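Local coordinates for 3'-5'-exonuclease (Saccharomyces cerevisiae, PDB 3E2V), which probably cleaves DNA with magnesium, acting as both an endonuclease and a 3'-to-5' exonuclease of the TatD family, at residues Gly257-Leu262 with Val290-Thr295; Glu285-Val290 with Ala366-Glu371. All coordinates share one frame; numbering follows the deposited sequence.

Contact 1. Residues Gly257-Leu262 with Val290-Thr295; sequences GSAIDL and VKQIPT
Leu262 turns its CG away from the backbone N (chi1 174°), which sets CD2 against Gln292 and Ile293 and CD1 against Ile293, while Gln292, with CG beside its own backbone N (chi1 -62°) and an extended chain beyond it, carries its amide toward Ala259. These groups join two neighbouring helices on the outside of the TatD TIM barrel, the first following strand 250-252 and the second, helix 284-291, following strand 272-276. The apolar part of the contact centres on Leu262. Its CD2 lies 3.8 Å from Ile293 CG1, and CD1 is close behind at 4.0 Å from the same Ile293 CG1, so both branches of the leucine bear on one methylene. The two side chains run at about a right angle to each other, and both also rest on Ile274 of strand 272-276, which places the pair between the helices and the barrel wall. CD2 of Leu262 further touches Gln292 CB at 3.9 Å, so the glutamine contributes its aliphatic root to the buried side and its amide to the exposed one. At the start of the first helix, Ser258 and Asp261 form a capping box: Asp261 N donates to Ser258 OG at 3.0 Å, and Ser258 N donates to Asp261 OD2 at 3.0 Å, the second bond arriving 42° out of the carboxylate plane. The box caps the N-terminal turn that carries Ala259 and Leu262. No direct hydrogen bond links the segments. Instead Gln292 OE1 sits 3.5 Å from Ala259 CB, and one water donates to both Ala259 O and Gln292 OE1, bridging the helix's first turn to the amide.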
ATOM      1  N   GLY A 257       8.492 -11.034  -4.242  1.00 19.92           N
ATOM      2  CA  GLY A 257       8.835 -11.843  -5.407  1.00 19.45           C
ATOM      3  C   GLY A 257      10.278 -12.317  -5.486  1.00 18.85           C
ATOM      4  O   GLY A 257      11.092 -12.127  -4.574  1.00 18.54           O
ATOM      5  N   SER A 258      10.584 -12.969  -6.597  1.00 18.28           N
ATOM      6  CA  SER A 258      11.893 -13.533  -6.810  1.00 18.58           C
ATOM      7  C   SER A 258      12.893 -12.500  -7.312  1.00 18.25           C
ATOM      8  O   SER A 258      12.519 -11.385  -7.681  1.00 17.41           O
ATOM      9  CB  SER A 258      11.772 -14.657  -7.833  1.00 18.88           C
ATOM     10  OG  SER A 258      11.514 -14.124  -9.124  1.00 21.08           O
ATOM     11  N   ALA A 259      14.169 -12.874  -7.339  1.00 17.58           N
ATOM     12  CA  ALA A 259      15.216 -12.020  -7.920  1.00 17.90           C
ATOM     13  C   ALA A 259      14.932 -11.702  -9.393  1.00 17.68           C
ATOM     14  O   ALA A 259      15.160 -10.584  -9.844  1.00 17.48           O
ATOM     15  CB  ALA A 259      16.590 -12.671  -7.771  1.00 18.74           C
ATOM     16  N   ILE A 260      14.422 -12.684 -10.136  1.00 18.22           N
ATOM     17  CA  ILE A 260      14.071 -12.474 -11.542  1.00 18.99           C
ATOM     18  C   ILE A 260      12.919 -11.466 -11.661  1.00 17.99           C
ATOM     19  O   ILE A 260      12.962 -10.558 -12.494  1.00 17.22           O
ATOM     20  CB  ILE A 260      13.703 -13.816 -12.238  1.00 19.23           C
ATOM     21  CG1 ILE A 260      14.935 -14.738 -12.296  1.00 20.80           C
ATOM     22  CG2 ILE A 260      13.180 -13.574 -13.655  1.00 21.09           C
ATOM     23  CD1 ILE A 260      14.618 -16.207 -12.628  1.00 21.97           C
ATOM     24  N   ASP A 261      11.917 -11.611 -10.799  1.00 17.01           N
ATOM     25  CA  ASP A 261      10.796 -10.665 -10.790  1.00 16.44           C
ATOM     26  C   ASP A 261      11.286  -9.259 -10.482  1.00 16.14           C
ATOM     27  O   ASP A 261      10.853  -8.287 -11.126  1.00 15.27           O
ATOM     28  CB  ASP A 261       9.776 -11.007  -9.699  1.00 17.04           C
ATOM     29  CG  ASP A 261       9.068 -12.309  -9.921  1.00 20.63           C
ATOM     30  OD1 ASP A 261       8.957 -12.760 -11.087  1.00 23.09           O
ATOM     31  OD2 ASP A 261       8.599 -12.865  -8.890  1.00 23.50           O
ATOM     32  N   LEU A 262      12.174  -9.141  -9.493  1.00 15.10           N
ATOM     33  CA  LEU A 262      12.702  -7.826  -9.124  1.00 14.81           C
ATOM     34  C   LEU A 262      13.366  -7.144 -10.316  1.00 14.63           C
ATOM     35  O   LEU A 262      13.150  -5.968 -10.558  1.00 14.91           O
ATOM     36  CB  LEU A 262      13.684  -7.912  -7.953  1.00 14.43           C
ATOM     37  CG  LEU A 262      14.382  -6.593  -7.616  1.00 14.25           C
ATOM     38  CD1 LEU A 262      13.369  -5.535  -7.132  1.00 15.86           C
ATOM     39  CD2 LEU A 262      15.504  -6.796  -6.586  1.00 14.62           C
ATOM     40  N   VAL A 290      15.984  -8.591  -1.331  1.00 17.93           N
ATOM     41  CA  VAL A 290      16.017  -7.224  -0.792  1.00 18.04           C
ATOM     42  C   VAL A 290      17.403  -6.577  -0.922  1.00 18.54           C
ATOM     43  O   VAL A 290      17.507  -5.379  -1.227  1.00 19.09           O
ATOM     44  CB  VAL A 290      15.472  -7.200   0.664  1.00 17.69           C
ATOM     45  CG1 VAL A 290      15.821  -5.915   1.391  1.00 17.95           C
ATOM     46  CG2 VAL A 290      13.974  -7.394   0.627  1.00 18.15           C
ATOM     47  N   LYS A 291      18.462  -7.366  -0.744  1.00 19.19           N
ATOM     48  CA  LYS A 291      19.827  -6.837  -0.842  1.00 20.47           C
ATOM     49  C   LYS A 291      20.087  -6.249  -2.232  1.00 19.85           C
ATOM     50  O   LYS A 291      20.894  -5.327  -2.362  1.00 20.56           O
ATOM     51  CB  LYS A 291      20.862  -7.917  -0.509  1.00 21.36           C
ATOM     52  CG  LYS A 291      22.266  -7.370  -0.291  1.00 24.57           C
ATOM     53  CD  LYS A 291      23.189  -8.430   0.281  1.00 28.19           C
ATOM     54  CE  LYS A 291      24.597  -7.894   0.448  1.00 31.59           C
ATOM     55  NZ  LYS A 291      25.539  -8.974   0.880  1.00 34.28           N
ATOM     56  N   GLN A 292      19.384  -6.771  -3.244  1.00 19.20           N
ATOM     57  CA  GLN A 292      19.560  -6.336  -4.638  1.00 19.24           C
ATOM     58  C   GLN A 292      18.729  -5.118  -5.034  1.00 18.49           C
ATOM     59  O   GLN A 292      18.903  -4.576  -6.132  1.00 18.59           O
ATOM     60  CB  GLN A 292      19.265  -7.481  -5.607  1.00 19.98           C
ATOM     61  CG  GLN A 292      20.205  -8.684  -5.440  1.00 22.54           C
ATOM     62  CD  GLN A 292      19.726  -9.906  -6.186  1.00 28.74           C
ATOM     63  OE1 GLN A 292      18.532 -10.208  -6.209  1.00 30.62           O
ATOM     64  NE2 GLN A 292      20.663 -10.638  -6.785  1.00 30.81           N
ATOM     65  N   ILE A 293      17.820  -4.685  -4.165  1.00 17.14           N
ATOM     66  CA  ILE A 293      17.048  -3.473  -4.463  1.00 16.22           C
ATOM     67  C   ILE A 293      17.948  -2.236  -4.310  1.00 16.09           C
ATOM     68  O   ILE A 293      18.513  -2.018  -3.237  1.00 16.31           O
ATOM     69  CB  ILE A 293      15.848  -3.298  -3.508  1.00 15.82           C
ATOM     70  CG1 ILE A 293      14.923  -4.525  -3.532  1.00 15.71           C
ATOM     71  CG2 ILE A 293      15.058  -2.031  -3.896  1.00 14.94           C
ATOM     72  CD1 ILE A 293      13.925  -4.572  -2.358  1.00 15.99           C
ATOM     73  N   PRO A 294      18.081  -1.410  -5.362  1.00 15.78           N
ATOM     74  CA  PRO A 294      18.889  -0.189  -5.173  1.00 16.18           C
ATOM     75  C   PRO A 294      18.367   0.622  -3.992  1.00 15.51           C
ATOM     76  O   PRO A 294      17.158   0.857  -3.872  1.00 14.98           O
ATOM     77  CB  PRO A 294      18.685   0.569  -6.482  1.00 16.15           C
ATOM     78  CG  PRO A 294      18.425  -0.550  -7.508  1.00 16.49           C
ATOM     79  CD  PRO A 294      17.541  -1.509  -6.734  1.00 15.86           C
ATOM     80  N   THR A 295      19.274   1.032  -3.106  1.00 15.13           N
ATOM     81  CA  THR A 295      18.858   1.605  -1.828  1.00 15.63           C
ATOM     82  C   THR A 295      17.941   2.825  -1.975  1.00 15.78           C
ATOM     83  O   THR A 295      16.985   2.972  -1.207  1.00 16.21           O
ATOM     84  CB  THR A 295      20.095   1.890  -0.952  1.00 15.47           C
ATOM     85  OG1 THR A 295      20.755   0.644  -0.704  1.00 17.92           O
ATOM     86  CG2 THR A 295      19.701   2.547   0.379  1.00 16.79           C
TER
HETATM   87  O   HOH W   1      17.294  -9.251  -8.598  1.00 27.33           O

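Contact 2. Residues Glu285-Val290 with Ala366-Glu371; sequences ENLAVV and AIVVSE
Leu287 brings its CD2 methyl against CG1 of Val368 at 4.3 Å, an apolar touch between helix 284-291 and helix 362-373. Its first torsion sets CG beside the backbone N (chi1 -56°); the second (chi2 -178°) places CD1 anti to CA, and the other branch, CD2, is the one turned to Val368, although the side chain does not leave the backbone pointing straight at the partner helix. One helical turn further on, Val290 points directly at the other helix, and its CG1 meets Val369 CG2 at 4.4 Å. The backbones come nearest here, with Val290 CA 7.5 Å from Val369 CA. The interface thus consists of two methyl pairs, one at each of two successive positions of helix 362-373 and at positions three apart on helix 284-291. The two segments bury 101 Å² between them, a light touch for these two stretches of helix, and other parts of the fold complete the surroundings. Leu281 lies against both Leu287 and Val368, while Tyr318 of helix 316-325 also covers Leu287. Val369 continues inward onto Leu298 of strand 298-300, the last strand of the TIM barrel, and onto Leu380 of helix 377-392. The contact therefore joins the helix after the seventh strand to a helix from the C-terminal part of the chain that packs on the eighth. At the far end of segment 366-371, Glu371 makes a salt bridge to Lys321. Since methyl groups alone meet across the interface and all four residues are buried, the association rests on dispersion and exclusion of water, without a directional polar bond between the two segments.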
ATOM      1  N   GLU A 285      15.944 -16.309   1.171  1.00 20.05           N
ATOM      2  CA  GLU A 285      15.753 -15.890  -0.224  1.00 21.28           C
ATOM      3  C   GLU A 285      15.207 -14.468  -0.303  1.00 19.67           C
ATOM      4  O   GLU A 285      15.725 -13.652  -1.071  1.00 19.00           O
ATOM      5  CB  GLU A 285      14.849 -16.858  -0.996  1.00 21.69           C
ATOM      6  CG  GLU A 285      14.636 -16.473  -2.469  1.00 23.78           C
ATOM      7  CD  GLU A 285      13.496 -17.231  -3.144  1.00 24.88           C
ATOM      8  OE1 GLU A 285      12.877 -18.132  -2.506  1.00 27.19           O
ATOM      9  OE2 GLU A 285      13.213 -16.911  -4.324  1.00 30.13           O
ATOM     10  N   ASN A 286      14.158 -14.175   0.472  1.00 18.51           N
ATOM     11  CA  ASN A 286      13.630 -12.799   0.553  1.00 17.75           C
ATOM     12  C   ASN A 286      14.741 -11.790   0.883  1.00 17.54           C
ATOM     13  O   ASN A 286      14.817 -10.710   0.286  1.00 16.62           O
ATOM     14  CB  ASN A 286      12.575 -12.661   1.663  1.00 17.70           C
ATOM     15  CG  ASN A 286      11.252 -13.370   1.375  1.00 18.08           C
ATOM     16  OD1 ASN A 286      10.584 -13.817   2.314  1.00 16.47           O
ATOM     17  ND2 ASN A 286      10.829 -13.422   0.110  1.00 20.00           N
ATOM     18  N   LEU A 287      15.576 -12.102   1.874  1.00 17.14           N
ATOM     19  CA  LEU A 287      16.627 -11.175   2.261  1.00 17.38           C
ATOM     20  C   LEU A 287      17.622 -10.950   1.121  1.00 17.39           C
ATOM     21  O   LEU A 287      18.060  -9.824   0.901  1.00 18.49           O
ATOM     22  CB  LEU A 287      17.357 -11.656   3.530  1.00 17.32           C
ATOM     23  CG  LEU A 287      16.515 -11.916   4.786  1.00 18.12           C
ATOM     24  CD1 LEU A 287      17.460 -12.334   5.915  1.00 19.94           C
ATOM     25  CD2 LEU A 287      15.693 -10.690   5.184  1.00 18.77           C
ATOM     26  N   ALA A 288      17.946 -12.020   0.395  1.00 17.63           N
ATOM     27  CA  ALA A 288      18.872 -11.943  -0.746  1.00 18.30           C
ATOM     28  C   ALA A 288      18.308 -11.060  -1.845  1.00 18.78           C
ATOM     29  O   ALA A 288      19.046 -10.338  -2.521  1.00 20.33           O
ATOM     30  CB  ALA A 288      19.160 -13.335  -1.289  1.00 18.19           C
ATOM     31  N   VAL A 289      16.998 -11.134  -2.027  1.00 18.10           N
ATOM     32  CA  VAL A 289      16.335 -10.317  -3.034  1.00 18.36           C
ATOM     33  C   VAL A 289      16.353  -8.858  -2.585  1.00 17.99           C
ATOM     34  O   VAL A 289      16.717  -7.977  -3.365  1.00 18.06           O
ATOM     35  CB  VAL A 289      14.895 -10.805  -3.311  1.00 18.29           C
ATOM     36  CG1 VAL A 289      14.204  -9.876  -4.299  1.00 19.78           C
ATOM     37  CG2 VAL A 289      14.901 -12.222  -3.877  1.00 19.63           C
ATOM     38  N   VAL A 290      15.984  -8.591  -1.331  1.00 17.93           N
ATOM     39  CA  VAL A 290      16.017  -7.224  -0.792  1.00 18.04           C
ATOM     40  C   VAL A 290      17.403  -6.577  -0.922  1.00 18.54           C
ATOM     41  O   VAL A 290      17.507  -5.379  -1.227  1.00 19.09           O
ATOM     42  CB  VAL A 290      15.472  -7.200   0.664  1.00 17.69           C
ATOM     43  CG1 VAL A 290      15.821  -5.915   1.391  1.00 17.95           C
ATOM     44  CG2 VAL A 290      13.974  -7.394   0.627  1.00 18.15           C
ATOM     45  N   ALA A 366      13.467  -1.185   9.299  1.00 13.32           N
ATOM     46  CA  ALA A 366      14.674  -0.426   8.961  1.00 13.72           C
ATOM     47  C   ALA A 366      15.936  -1.147   9.478  1.00 14.55           C
ATOM     48  O   ALA A 366      16.935  -1.254   8.767  1.00 14.56           O
ATOM     49  CB  ALA A 366      14.590   0.982   9.531  1.00 13.66           C
ATOM     50  N   ILE A 367      15.861  -1.679  10.695  1.00 14.83           N
ATOM     51  CA  ILE A 367      17.011  -2.404  11.272  1.00 15.43           C
ATOM     52  C   ILE A 367      17.353  -3.593  10.391  1.00 15.20           C
ATOM     53  O   ILE A 367      18.512  -3.811  10.022  1.00 15.39           O
ATOM     54  CB  ILE A 367      16.691  -2.914  12.689  1.00 15.91           C
ATOM     55  CG1 ILE A 367      16.792  -1.754  13.670  1.00 16.03           C
ATOM     56  CG2 ILE A 367      17.644  -4.061  13.101  1.00 16.90           C
ATOM     57  CD1 ILE A 367      16.098  -2.063  15.018  1.00 15.81           C
ATOM     58  N   VAL A 368      16.340  -4.370  10.029  1.00 14.60           N
ATOM     59  CA  VAL A 368      16.596  -5.558   9.216  1.00 15.12           C
ATOM     60  C   VAL A 368      17.198  -5.181   7.851  1.00 15.55           C
ATOM     61  O   VAL A 368      18.189  -5.777   7.417  1.00 15.33           O
ATOM     62  CB  VAL A 368      15.309  -6.388   9.034  1.00 15.50           C
ATOM     63  CG1 VAL A 368      15.529  -7.533   8.039  1.00 16.29           C
ATOM     64  CG2 VAL A 368      14.819  -6.911  10.391  1.00 15.43           C
ATOM     65  N   VAL A 369      16.606  -4.201   7.180  1.00 15.08           N
ATOM     66  CA  VAL A 369      17.076  -3.827   5.850  1.00 15.75           C
ATOM     67  C   VAL A 369      18.514  -3.299   5.923  1.00 16.35           C
ATOM     68  O   VAL A 369      19.333  -3.633   5.068  1.00 16.50           O
ATOM     69  CB  VAL A 369      16.097  -2.818   5.189  1.00 15.16           C
ATOM     70  CG1 VAL A 369      16.688  -2.254   3.893  1.00 16.16           C
ATOM     71  CG2 VAL A 369      14.753  -3.498   4.901  1.00 15.74           C
ATOM     72  N   SER A 370      18.814  -2.525   6.965  1.00 16.45           N
ATOM     73  CA  SER A 370      20.151  -1.963   7.111  0.50 17.03           C
ATOM     74  C   SER A 370      21.193  -3.070   7.306  1.00 17.28           C
ATOM     75  O   SER A 370      22.274  -3.022   6.702  1.00 17.67           O
ATOM     76  CB  SER A 370      20.178  -0.960   8.264  0.50 17.01           C
ATOM     77  OG  SER A 370      20.154  -1.619   9.514  0.50 18.53           O
ATOM     78  N   GLU A 371      20.865  -4.080   8.109  1.00 17.69           N
ATOM     79  CA  GLU A 371      21.791  -5.192   8.342  1.00 18.99           C
ATOM     80  C   GLU A 371      21.962  -6.052   7.096  1.00 19.57           C
ATOM     81  O   GLU A 371      23.082  -6.443   6.742  1.00 20.93           O
ATOM     82  CB  GLU A 371      21.328  -6.035   9.539  1.00 19.31           C
ATOM     83  CG  GLU A 371      21.473  -5.313  10.875  1.00 20.50           C
ATOM     84  CD  GLU A 371      22.926  -5.194  11.317  1.00 23.86           C
ATOM     85  OE1 GLU A 371      23.644  -6.212  11.248  1.00 27.00           O
ATOM     86  OE2 GLU A 371      23.332  -4.092  11.719  1.00 25.24           O
TER

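How the contacts relate
Contacts 1 and 2 share Val290 and both use helix 284-291, which lies between helices 259-268 and 362-373 on the outer side of the barrel; their centres are about 10 Å apart. Val289 also ties them together: its CG2 lies 3.6 Å from Ala259 N, and its O is 3.6 Å from Leu262 CD2. Lys373, at the end of helix 362-373, donates to the carbonyl oxygens of Lys291 and Ile293, so the helix of contact 2 also holds the chain that enters contact 1. Neither contact forms the magnesium site of His253 and Asp303; the Ile293 side chain is about 12 Å from that of His253, and contact 2 lies away from the site.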